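Local atomic coordinates of chitin oligosaccahride binding protein NagB1 (Paenibacillus sp. FPU-7, PDB entry 7EHP), a protein that binds short chitin oligosaccharides such as N,N'-diacetylchitobiose, probably as the extracellular solute-binding component of a sugar importer. Residues K126-Q131 against R236-F241; V134-R139 against G263-P268. One frame throughout, in Å; residues are numbered along the deposited sequence.

Contact 1. Residues K126-Q131 against R236-F241; sequences KQIFKQ and RAAMMF
Helix 126-132, which follows directly on strand 109-125 in this solute-binding protein fold, lays Ile128 and Phe129 against residues 237-239 of strand 237-243, where the chain turns a corner at Ala238. No hydrogen bond links the two segments; the contact is apolar and buried. The two branches of Ile128 meet Ala238 and the residue before it: Ile128 CG2 lies 3.9 Å from Ala238 CB, while Ile128 CD1 comes within 3.6 Å of Ala237 O. Phe129 CG stands anti to its own carbonyl carbon (chi1 -84°), which sends the ring past Ala238 to Met239. Phe129 CE1 lies 4.1 Å from Ala238 CB, and Phe129 CZ lies 3.9 Å from Met239 CG, a methylene in the plane of the ring at its edge. Met239 SD is 5.4 Å from the centroid of the Phe129 ring and 85° off its normal, an edge-on Met-aromatic contact. Tyr124 and Val146 also pack on Phe129. A leucine in place of Phe129 would probably open a gap beside Met239, taking the aromatic edge from its sulfur. Strand 237-243 runs antiparallel to strand 109-125, and Ala238 shares a backbone hydrogen bond with Asn125 where the helix departs: a helix packed on the mixed sheet of a PBP-clan solute-binding protein.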
ATOM      1  N   LYS A 126     -21.068   8.042   3.301  1.00 28.57           N
ATOM      2  CA  LYS A 126     -22.025   8.218   4.393  1.00 25.42           C
ATOM      3  C   LYS A 126     -23.415   8.564   3.878  1.00 30.83           C
ATOM      4  O   LYS A 126     -24.419   8.206   4.511  1.00 30.45           O
ATOM      5  CB  LYS A 126     -21.529   9.317   5.341  1.00 28.31           C
ATOM      6  CG  LYS A 126     -20.353   8.945   6.255  1.00 23.19           C
ATOM      7  CD  LYS A 126     -19.672  10.223   6.766  1.00 31.44           C
ATOM      8  CE  LYS A 126     -19.083  10.056   8.149  1.00 37.56           C
ATOM      9  NZ  LYS A 126     -18.265   8.834   8.257  1.00 40.38           N
ATOM     10  N   GLN A 127     -23.507   9.257   2.737  1.00 29.93           N
ATOM     11  CA  GLN A 127     -24.823   9.617   2.213  1.00 23.03           C
ATOM     12  C   GLN A 127     -25.510   8.438   1.521  1.00 30.53           C
ATOM     13  O   GLN A 127     -26.746   8.329   1.579  1.00 22.69           O
ATOM     14  CB  GLN A 127     -24.708  10.817   1.266  1.00 26.86           C
ATOM     15  CG  GLN A 127     -25.919  11.044   0.354  1.00 34.09           C
ATOM     16  CD  GLN A 127     -27.191  11.463   1.098  1.00 45.33           C
ATOM     17  OE1 GLN A 127     -27.141  12.182   2.105  1.00 47.65           O
ATOM     18  NE2 GLN A 127     -28.339  11.006   0.602  1.00 40.91           N
ATOM     19  N   ILE A 128     -24.749   7.542   0.882  1.00 25.48           N
ATOM     20  CA  ILE A 128     -25.367   6.337   0.336  1.00 23.83           C
ATOM     21  C   ILE A 128     -25.839   5.428   1.465  1.00 25.93           C
ATOM     22  O   ILE A 128     -26.937   4.855   1.399  1.00 28.29           O
ATOM     23  CB  ILE A 128     -24.412   5.608  -0.626  1.00 24.09           C
ATOM     24  CG1 ILE A 128     -24.197   6.424  -1.902  1.00 27.38           C
ATOM     25  CG2 ILE A 128     -24.995   4.268  -1.055  1.00 23.94           C
ATOM     26  CD1 ILE A 128     -23.122   5.836  -2.810  1.00 25.02           C
ATOM     27  N   PHE A 129     -25.037   5.292   2.529  1.00 24.35           N
ATOM     28  CA  PHE A 129     -25.470   4.479   3.666  1.00 25.44           C
ATOM     29  C   PHE A 129     -26.743   5.038   4.291  1.00 24.53           C
ATOM     30  O   PHE A 129     -27.659   4.277   4.632  1.00 35.17           O
ATOM     31  CB  PHE A 129     -24.368   4.379   4.717  1.00 22.07           C
ATOM     32  CG  PHE A 129     -23.355   3.303   4.440  1.00 23.54           C
ATOM     33  CD1 PHE A 129     -22.920   3.049   3.143  1.00 20.14           C
ATOM     34  CD2 PHE A 129     -22.811   2.566   5.483  1.00 20.31           C
ATOM     35  CE1 PHE A 129     -21.978   2.064   2.897  1.00 17.80           C
ATOM     36  CE2 PHE A 129     -21.874   1.580   5.246  1.00 22.43           C
ATOM     37  CZ  PHE A 129     -21.456   1.325   3.951  1.00 19.82           C
ATOM     38  N   LYS A 130     -26.832   6.361   4.430  1.00 22.63           N
ATOM     39  CA  LYS A 130     -28.066   6.987   4.907  1.00 26.86           C
ATOM     40  C   LYS A 130     -29.245   6.629   4.010  1.00 33.05           C
ATOM     41  O   LYS A 130     -30.323   6.245   4.489  1.00 27.21           O
ATOM     42  CB  LYS A 130     -27.883   8.506   4.980  1.00 22.11           C
ATOM     43  CG  LYS A 130     -29.122   9.305   5.407  1.00 35.58           C
ATOM     44  CD  LYS A 130     -28.954  10.815   5.107  1.00 39.23           C
ATOM     45  CE  LYS A 130     -30.226  11.625   5.392  1.00 40.20           C
ATOM     46  NZ  LYS A 130     -31.461  10.878   5.013  1.00 36.69           N
ATOM     47  N   GLN A 131     -29.049   6.742   2.697  1.00 27.29           N
ATOM     48  CA  GLN A 131     -30.119   6.456   1.755  1.00 31.70           C
ATOM     49  C   GLN A 131     -30.597   5.011   1.874  1.00 33.67           C
ATOM     50  O   GLN A 131     -31.803   4.741   1.843  1.00 31.74           O
ATOM     51  CB  GLN A 131     -29.627   6.764   0.346  1.00 30.03           C
ATOM     52  CG  GLN A 131     -30.672   6.656  -0.718  1.00 37.82           C
ATOM     53  CD  GLN A 131     -30.103   7.022  -2.063  1.00 43.98           C
ATOM     54  OE1 GLN A 131     -29.235   7.892  -2.158  1.00 37.67           O
ATOM     55  NE2 GLN A 131     -30.590   6.369  -3.116  1.00 42.59           N
ATOM     56  N   ARG A 236     -20.872   6.365  -7.444  1.00 22.80           N
ATOM     57  CA  ARG A 236     -21.493   5.190  -8.048  1.00 24.63           C
ATOM     58  C   ARG A 236     -21.335   3.934  -7.207  1.00 21.40           C
ATOM     59  O   ARG A 236     -22.020   2.938  -7.468  1.00 27.19           O
ATOM     60  CB  ARG A 236     -20.922   4.944  -9.445  1.00 23.59           C
ATOM     61  CG  ARG A 236     -21.160   6.107 -10.376  1.00 25.69           C
ATOM     62  CD  ARG A 236     -20.781   5.780 -11.787  1.00 31.02           C
ATOM     63  NE  ARG A 236     -19.441   6.262 -12.101  1.00 34.35           N
ATOM     64  CZ  ARG A 236     -18.415   5.449 -12.302  1.00 30.93           C
ATOM     65  NH1 ARG A 236     -18.609   4.135 -12.210  1.00 34.18           N
ATOM     66  NH2 ARG A 236     -17.215   5.937 -12.587  1.00 19.15           N
ATOM     67  N   ALA A 237     -20.464   3.950  -6.212  1.00 19.66           N
ATOM     68  CA  ALA A 237     -20.230   2.786  -5.374  1.00 21.29           C
ATOM     69  C   ALA A 237     -20.386   3.178  -3.920  1.00 21.96           C
ATOM     70  O   ALA A 237     -19.972   4.272  -3.521  1.00 21.57           O
ATOM     71  CB  ALA A 237     -18.838   2.200  -5.609  1.00 15.75           C
ATOM     72  N   ALA A 238     -20.969   2.272  -3.128  1.00 17.73           N
ATOM     73  CA  ALA A 238     -21.161   2.542  -1.705  1.00 20.38           C
ATOM     74  C   ALA A 238     -19.856   2.442  -0.926  1.00 19.55           C
ATOM     75  O   ALA A 238     -19.686   3.117   0.098  1.00 20.80           O
ATOM     76  CB  ALA A 238     -22.203   1.573  -1.131  1.00 20.91           C
ATOM     77  N   MET A 239     -18.939   1.589  -1.372  1.00 16.82           N
ATOM     78  CA  MET A 239     -17.721   1.293  -0.634  1.00 19.69           C
ATOM     79  C   MET A 239     -16.592   1.092  -1.632  1.00 19.29           C
ATOM     80  O   MET A 239     -16.814   0.902  -2.837  1.00 17.24           O
ATOM     81  CB  MET A 239     -17.871   0.033   0.242  1.00 17.63           C
ATOM     82  CG  MET A 239     -19.034   0.066   1.231  1.00 21.08           C
ATOM     83  SD  MET A 239     -19.176  -1.502   2.131  1.00 20.72           S
ATOM     84  CE  MET A 239     -20.088  -2.421   0.883  1.00 15.16           C
ATOM     85  N   MET A 240     -15.371   1.117  -1.106  1.00 20.48           N
ATOM     86  CA  MET A 240     -14.158   0.841  -1.870  1.00 15.06           C
ATOM     87  C   MET A 240     -13.091   0.407  -0.885  1.00 15.74           C
ATOM     88  O   MET A 240     -12.734   1.194  -0.001  1.00 16.73           O
ATOM     89  CB  MET A 240     -13.684   2.085  -2.615  1.00 17.94           C
ATOM     90  CG  MET A 240     -12.338   1.903  -3.299  1.00 16.02           C
ATOM     91  SD  MET A 240     -11.910   3.362  -4.254  1.00 17.41           S
ATOM     92  CE  MET A 240     -11.274   4.437  -2.955  1.00 19.21           C
ATOM     93  N   PHE A 241     -12.558  -0.805  -1.044  1.00 11.97           N
ATOM     94  CA  PHE A 241     -11.413  -1.220  -0.241  1.00 15.01           C
ATOM     95  C   PHE A 241     -10.144  -0.652  -0.874  1.00 15.90           C
ATOM     96  O   PHE A 241      -9.877  -0.881  -2.058  1.00 14.70           O
ATOM     97  CB  PHE A 241     -11.337  -2.751  -0.144  1.00 12.63           C
ATOM     98  CG  PHE A 241     -10.347  -3.257   0.870  1.00 14.88           C
ATOM     99  CD1 PHE A 241      -8.993  -3.247   0.602  1.00 15.08           C
ATOM    100  CD2 PHE A 241     -10.775  -3.759   2.097  1.00 18.06           C
ATOM    101  CE1 PHE A 241      -8.071  -3.707   1.545  1.00 14.60           C
ATOM    102  CE2 PHE A 241      -9.847  -4.230   3.053  1.00 19.79           C
ATOM    103  CZ  PHE A 241      -8.498  -4.195   2.770  1.00 17.37           C
TER

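Contact 2. Residues V134-R139 against G263-P268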
ATOM      1  N   VAL A 134     -28.612   1.932   6.420  1.00 30.31           N
ATOM      2  CA  VAL A 134     -27.706   0.943   6.998  1.00 29.77           C
ATOM      3  C   VAL A 134     -26.634   1.654   7.815  1.00 34.50           C
ATOM      4  O   VAL A 134     -26.186   2.748   7.450  1.00 33.20           O
ATOM      5  CB  VAL A 134     -27.049   0.060   5.916  1.00 28.89           C
ATOM      6  CG1 VAL A 134     -28.070  -0.920   5.311  1.00 29.80           C
ATOM      7  CG2 VAL A 134     -26.409   0.936   4.837  1.00 28.03           C
ATOM      8  N   ASP A 135     -26.220   1.019   8.919  1.00 28.57           N
ATOM      9  CA  ASP A 135     -25.090   1.450   9.724  1.00 31.89           C
ATOM     10  C   ASP A 135     -23.801   0.882   9.150  1.00 35.91           C
ATOM     11  O   ASP A 135     -23.805   0.080   8.212  1.00 28.48           O
ATOM     12  CB  ASP A 135     -25.226   0.988  11.178  1.00 36.63           C
ATOM     13  CG  ASP A 135     -26.502   1.452  11.836  1.00 42.88           C
ATOM     14  OD1 ASP A 135     -27.080   2.469  11.395  1.00 49.07           O
ATOM     15  OD2 ASP A 135     -26.913   0.796  12.816  1.00 48.38           O
ATOM     16  N   VAL A 136     -22.682   1.276   9.755  1.00 26.88           N
ATOM     17  CA  VAL A 136     -21.384   0.705   9.381  1.00 29.99           C
ATOM     18  C   VAL A 136     -21.380  -0.779   9.716  1.00 25.49           C
ATOM     19  O   VAL A 136     -21.730  -1.155  10.853  1.00 27.77           O
ATOM     20  CB  VAL A 136     -20.241   1.446  10.105  1.00 28.13           C
ATOM     21  CG1 VAL A 136     -18.942   0.641  10.066  1.00 25.48           C
ATOM     22  CG2 VAL A 136     -20.048   2.812   9.471  1.00 32.23           C
ATOM     23  N   PRO A 137     -21.003  -1.666   8.787  1.00 27.47           N
ATOM     24  CA  PRO A 137     -21.076  -3.108   9.063  1.00 27.88           C
ATOM     25  C   PRO A 137     -19.861  -3.547   9.860  1.00 27.64           C
ATOM     26  O   PRO A 137     -18.717  -3.310   9.464  1.00 26.36           O
ATOM     27  CB  PRO A 137     -21.085  -3.732   7.661  1.00 26.76           C
ATOM     28  CG  PRO A 137     -20.189  -2.763   6.872  1.00 27.76           C
ATOM     29  CD  PRO A 137     -20.621  -1.397   7.383  1.00 26.63           C
ATOM     30  N   ARG A 138     -20.105  -4.193  10.995  1.00 27.34           N
ATOM     31  CA  ARG A 138     -19.009  -4.631  11.847  0.54 27.76           C
ATOM     32  C   ARG A 138     -18.703  -6.115  11.733  1.00 27.27           C
ATOM     33  O   ARG A 138     -17.641  -6.547  12.185  1.00 24.80           O
ATOM     34  CB  ARG A 138     -19.283  -4.281  13.313  0.54 30.90           C
ATOM     35  CG  ARG A 138     -18.665  -2.946  13.721  0.54 30.70           C
ATOM     36  CD  ARG A 138     -17.279  -2.714  13.062  0.54 31.81           C
ATOM     37  NE  ARG A 138     -16.148  -3.118  13.902  0.54 34.62           N
ATOM     38  CZ  ARG A 138     -15.623  -4.341  13.947  0.54 31.25           C
ATOM     39  NH1 ARG A 138     -16.095  -5.302  13.177  0.54 26.42           N
ATOM     40  NH2 ARG A 138     -14.605  -4.599  14.757  0.54 33.69           N
ATOM     41  N   ARG A 139     -19.572  -6.906  11.117  1.00 25.85           N
ATOM     42  CA  ARG A 139     -19.281  -8.321  10.938  1.00 23.84           C
ATOM     43  C   ARG A 139     -19.747  -8.725   9.547  1.00 22.59           C
ATOM     44  O   ARG A 139     -20.402  -7.948   8.854  1.00 24.78           O
ATOM     45  CB  ARG A 139     -19.940  -9.164  12.031  1.00 27.13           C
ATOM     46  CG  ARG A 139     -19.335  -8.944  13.402  1.00 30.67           C
ATOM     47  CD  ARG A 139     -19.676 -10.080  14.345  1.00 35.47           C
ATOM     48  NE  ARG A 139     -21.120 -10.212  14.494  1.00 41.85           N
ATOM     49  CZ  ARG A 139     -21.748 -11.343  14.799  1.00 39.05           C
ATOM     50  NH1 ARG A 139     -21.074 -12.464  15.018  1.00 39.85           N
ATOM     51  NH2 ARG A 139     -23.063 -11.349  14.889  1.00 37.69           N
ATOM     52  N   GLY A 263     -16.294   8.378   4.396  1.00 21.99           N
ATOM     53  CA  GLY A 263     -15.767   7.826   5.631  1.00 24.10           C
ATOM     54  C   GLY A 263     -14.898   6.596   5.431  1.00 20.16           C
ATOM     55  O   GLY A 263     -14.566   6.231   4.302  1.00 20.83           O
ATOM     56  N   PHE A 264     -14.547   5.926   6.519  1.00 17.38           N
ATOM     57  CA  PHE A 264     -13.607   4.813   6.456  1.00 21.92           C
ATOM     58  C   PHE A 264     -13.864   3.927   7.661  1.00 24.51           C
ATOM     59  O   PHE A 264     -14.023   4.440   8.772  1.00 30.50           O
ATOM     60  CB  PHE A 264     -12.158   5.328   6.456  1.00 18.14           C
ATOM     61  CG  PHE A 264     -11.105   4.245   6.448  1.00 18.36           C
ATOM     62  CD1 PHE A 264     -10.707   3.625   7.622  1.00 19.25           C
ATOM     63  CD2 PHE A 264     -10.480   3.881   5.264  1.00 15.63           C
ATOM     64  CE1 PHE A 264      -9.737   2.634   7.607  1.00 19.49           C
ATOM     65  CE2 PHE A 264      -9.523   2.888   5.235  1.00 14.80           C
ATOM     66  CZ  PHE A 264      -9.135   2.268   6.410  1.00 18.62           C
ATOM     67  N   PHE A 265     -13.903   2.608   7.456  1.00 22.43           N
ATOM     68  CA  PHE A 265     -13.958   1.689   8.586  1.00 22.27           C
ATOM     69  C   PHE A 265     -13.096   0.462   8.311  1.00 19.29           C
ATOM     70  O   PHE A 265     -12.861   0.084   7.162  1.00 18.97           O
ATOM     71  CB  PHE A 265     -15.406   1.276   8.932  1.00 23.78           C
ATOM     72  CG  PHE A 265     -16.180   0.677   7.785  1.00 20.24           C
ATOM     73  CD1 PHE A 265     -16.088  -0.671   7.493  1.00 20.14           C
ATOM     74  CD2 PHE A 265     -17.020   1.463   7.019  1.00 20.30           C
ATOM     75  CE1 PHE A 265     -16.804  -1.225   6.435  1.00 16.48           C
ATOM     76  CE2 PHE A 265     -17.739   0.920   5.963  1.00 18.98           C
ATOM     77  CZ  PHE A 265     -17.632  -0.428   5.674  1.00 20.40           C
ATOM     78  N   SER A 266     -12.625  -0.157   9.390  1.00 21.47           N
ATOM     79  CA  SER A 266     -11.914  -1.422   9.272  1.00 21.84           C
ATOM     80  C   SER A 266     -12.852  -2.500   8.734  1.00 20.68           C
ATOM     81  O   SER A 266     -14.067  -2.469   8.962  1.00 23.45           O
ATOM     82  CB  SER A 266     -11.343  -1.831  10.627  1.00 23.87           C
ATOM     83  OG  SER A 266     -10.722  -3.101  10.557  1.00 30.17           O
ATOM     84  N   PHE A 267     -12.282  -3.445   7.990  1.00 17.66           N
ATOM     85  CA  PHE A 267     -13.083  -4.473   7.336  1.00 19.32           C
ATOM     86  C   PHE A 267     -13.851  -5.282   8.377  1.00 19.47           C
ATOM     87  O   PHE A 267     -13.295  -5.622   9.422  1.00 20.26           O
ATOM     88  CB  PHE A 267     -12.189  -5.407   6.516  1.00 20.41           C
ATOM     89  CG  PHE A 267     -12.945  -6.295   5.602  1.00 17.28           C
ATOM     90  CD1 PHE A 267     -13.364  -5.840   4.361  1.00 19.33           C
ATOM     91  CD2 PHE A 267     -13.292  -7.583   6.005  1.00 23.13           C
ATOM     92  CE1 PHE A 267     -14.094  -6.673   3.510  1.00 20.04           C
ATOM     93  CE2 PHE A 267     -14.020  -8.420   5.179  1.00 18.64           C
ATOM     94  CZ  PHE A 267     -14.433  -7.968   3.932  1.00 24.27           C
ATOM     95  N   PRO A 268     -15.118  -5.623   8.116  1.00 22.53           N
ATOM     96  CA  PRO A 268     -15.892  -6.403   9.090  1.00 19.09           C
ATOM     97  C   PRO A 268     -15.176  -7.658   9.580  1.00 24.13           C
ATOM     98  O   PRO A 268     -14.383  -8.279   8.863  1.00 24.10           O
ATOM     99  CB  PRO A 268     -17.166  -6.757   8.314  1.00 23.89           C
ATOM    100  CG  PRO A 268     -17.331  -5.616   7.366  1.00 23.07           C
ATOM    101  CD  PRO A 268     -15.930  -5.265   6.937  1.00 22.27           C
TER
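Val136 and Pro137 pack on the ring of Phe265 through CH-pi contacts. Val136 CG1 sits over one face, 3.9 Å from the centroid of the Phe265 ring and 27° off the normal, displaced toward the rim so that it lies nearest Phe265 CG, at 3.6 Å. That methyl is the branch anti to the backbone N (chi1 163°), and the two side chains run antiparallel alongside one another. Pro137 approaches the far end of the ring, its side chain crossing that of Phe265 at about a right angle: Pro137 CD is 3.6 Å from Phe265 CZ, and 4.1 Å from the ring centroid in an off-centre CH-pi contact. Tyr124 packs against the same phenylalanine from strand 109-125. In fold terms, the contact joins the loop between helices 126-132 and 140-152 to the end of strand 262-265, an antiparallel neighbour of strand 109-125 in the central sheet; the loop ends at Arg139, the N-cap of helix 140-152, where Arg139 N donates to Asp142 OD2. Van der Waals contact with Pro268 continues the packing: Pro268 CG meets Pro137 CG at 4.1 Å and approaches Pro137 O to 3.4 Å, while Pro268 CB rests 3.5 Å from Arg139 C. Of polar character there is a CA-H...O contact, Pro268 CA to Arg138 O at 3.6 Å, bent to 122° at the hydrogen.

Overall arrangement
Contacts 1 and 2 have centres about 11 Å apart and adjoin directly. Phe129 bridges them: Phe129 O lies 3.1 Å from Val134 N, a probable hydrogen bond, and Phe129 CE2 packs 3.9 Å from Pro137 CD. Lys126 NZ likewise approaches Gly263 CA to 3.8 Å. The segments alternate along the chain, with helix 126-132 and the loop after it packing in turn against the successive strands 237-243 and 262-265, both antiparallel neighbours of strand 109-125. The contact centres lie about 22 and 20 Å from the centre of the chain, on the same side of it. Both are structural packing; the glycan is bound in a pocket built from residues spread widely along the chain.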